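Long-range contact in N-acetylneuraminic acid (Sialic acid) synthetase (Leptospira borgpetersenii serovar Hardjo-bovis, PDB 6NCS), which probably acts as an N-acylneuraminate-9-phosphate synthase in sialic acid biosynthesis and binds a manganese ion: residues Q61-E66 against P81-K86. Residues are numbered along the deposited sequence; the frame is centred on the assembly and turned at random.
Sequences QAYNSE and PAEFGK
E83 sets its CG beside the backbone N, anti to its carbonyl carbon (chi1 -75°), and runs extended beyond it, past the ring of Y63 to the start of helix 65-69. S65 turns its OG back beside its own backbone N, and both groups grip the same carboxylate oxygen. The contact lies in the TIM barrel of the NeuB family, in the beta-alpha connection after strand 57-62. The loop before helix 86-98 folds back onto the residues that follow that strand.

S65 OG donates to the anti lone pair of E83 OE2 at 2.6 Å. S65 N reaches the same OE2 at 2.8 Å, from above the carboxylate plane, 46° out of it. K80 NZ makes salt bridges to E83 OE2 and E66 OE1. It probably offsets the charge of these two glutamates, whose nearest oxygens, E66 OE1 and E83 OE2, are 4.5 Å apart.

The aliphatic part of E83 packs obliquely on Y63, with E83 CG 3.6 Å from Y63 CE2. Ring and carboxylate planes are 73° apart. Y63 OH is hydrogen-bonded to V79 O and lies 3.4 Å from A82 CB. R68 makes a cation-pi contact with the ring. The Y63 side chain is about 12 Å from the bound manganese.

Two waters bridge the backbones and one the side chains. One receives the N-H of Y63 and donates to F84 O. Another lies within hydrogen-bonding distance of the carbonyl oxygens of Q61 and A82. N64 caps helix 65-69 through OD1, which accepts from E67 N. Its ND2 donates to the third water, which in turn donates to E83 OE1 at 2.7 Å.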
# COMPACT_ATOMS: atom_id res chain seq x y z
N GLN A 61 10.05 -7.12 -27.07
CA GLN A 61 8.87 -7.78 -27.64
C GLN A 61 9.27 -8.53 -28.90
O GLN A 61 9.95 -7.96 -29.76
CB GLN A 61 7.75 -6.79 -27.95
CG GLN A 61 7.18 -6.14 -26.69
CD GLN A 61 6.07 -5.14 -26.97
OE1 GLN A 61 5.51 -5.09 -28.06
NE2 GLN A 61 5.77 -4.31 -25.97
N ALA A 62 8.83 -9.78 -29.00
CA ALA A 62 9.17 -10.68 -30.11
C ALA A 62 7.88 -11.06 -30.83
O ALA A 62 7.08 -11.85 -30.30
CB ALA A 62 9.91 -11.92 -29.60
N TYR A 63 7.67 -10.51 -32.02
CA TYR A 63 6.35 -10.61 -32.65
C TYR A 63 6.49 -10.51 -34.15
O TYR A 63 7.50 -10.04 -34.68
CB TYR A 63 5.41 -9.50 -32.16
CG TYR A 63 5.93 -8.14 -32.55
CD1 TYR A 63 6.96 -7.54 -31.83
CD2 TYR A 63 5.44 -7.47 -33.66
CE1 TYR A 63 7.47 -6.31 -32.21
CE2 TYR A 63 5.94 -6.24 -34.05
CZ TYR A 63 6.95 -5.67 -33.31
OH TYR A 63 7.46 -4.45 -33.69
N ASN A 64 5.44 -10.96 -34.84
CA ASN A 64 5.22 -10.67 -36.24
C ASN A 64 4.05 -9.69 -36.33
O ASN A 64 2.98 -9.95 -35.77
CB ASN A 64 4.92 -11.95 -37.03
CG ASN A 64 4.46 -11.67 -38.45
OD1 ASN A 64 3.26 -11.67 -38.74
ND2 ASN A 64 5.41 -11.44 -39.35
N SER A 65 4.27 -8.56 -37.02
CA SER A 65 3.28 -7.48 -37.03
C SER A 65 1.93 -7.96 -37.55
O SER A 65 0.89 -7.67 -36.95
CB SER A 65 3.80 -6.32 -37.89
OG SER A 65 5.01 -5.81 -37.37
N GLU A 66 1.93 -8.67 -38.69
CA GLU A 66 0.67 -9.12 -39.29
C GLU A 66 -0.05 -10.12 -38.39
O GLU A 66 -1.28 -10.09 -38.28
CB GLU A 66 0.94 -9.72 -40.67
CG GLU A 66 1.30 -8.70 -41.74
CD GLU A 66 2.78 -8.38 -41.79
OE1 GLU A 66 3.54 -8.85 -40.92
OE2 GLU A 66 3.18 -7.64 -42.72
N PRO A 81 8.53 -1.61 -38.38
CA PRO A 81 9.96 -1.28 -38.27
C PRO A 81 10.60 -1.73 -36.97
O PRO A 81 11.82 -1.87 -36.94
CB PRO A 81 9.98 0.25 -38.38
CG PRO A 81 8.74 0.59 -39.10
CD PRO A 81 7.72 -0.40 -38.63
N ALA A 82 9.83 -1.94 -35.91
CA ALA A 82 10.38 -2.28 -34.61
C ALA A 82 10.56 -3.78 -34.41
O ALA A 82 10.93 -4.19 -33.31
CB ALA A 82 9.50 -1.70 -33.50
N GLU A 83 10.30 -4.59 -35.43
CA GLU A 83 10.51 -6.03 -35.29
C GLU A 83 12.00 -6.32 -35.15
O GLU A 83 12.82 -5.80 -35.91
CB GLU A 83 9.94 -6.77 -36.49
CG GLU A 83 8.43 -6.88 -36.51
CD GLU A 83 7.91 -7.78 -37.62
OE1 GLU A 83 8.68 -8.62 -38.11
OE2 GLU A 83 6.72 -7.64 -38.00
N PHE A 84 12.34 -7.16 -34.17
CA PHE A 84 13.67 -7.73 -34.05
C PHE A 84 13.60 -9.24 -34.28
O PHE A 84 12.58 -9.87 -34.01
CB PHE A 84 14.28 -7.47 -32.67
CG PHE A 84 14.87 -6.10 -32.52
CD1 PHE A 84 15.44 -5.44 -33.60
CD2 PHE A 84 14.87 -5.47 -31.28
CE1 PHE A 84 15.98 -4.17 -33.46
CE2 PHE A 84 15.42 -4.21 -31.13
CZ PHE A 84 15.97 -3.56 -32.22
N GLY A 85 14.70 -9.80 -34.76
CA GLY A 85 14.76 -11.23 -34.94
C GLY A 85 15.84 -11.87 -34.10
O GLY A 85 16.48 -11.20 -33.29
N LYS A 86 16.07 -13.17 -34.32
CA LYS A 86 17.01 -13.92 -33.49
C LYS A 86 18.38 -13.24 -33.42
O LYS A 86 18.98 -13.15 -32.34
CB LYS A 86 17.15 -15.34 -34.02
CG LYS A 86 17.94 -16.29 -33.13
CD LYS A 86 17.97 -17.69 -33.73
CE LYS A 86 18.73 -18.68 -32.86
NZ LYS A 86 18.63 -20.07 -33.41
O HOH W 1 11.01 -5.91 -31.27
O HOH W 2 9.73 -8.95 -33.39
O HOH W 3 8.08 -11.18 -38.53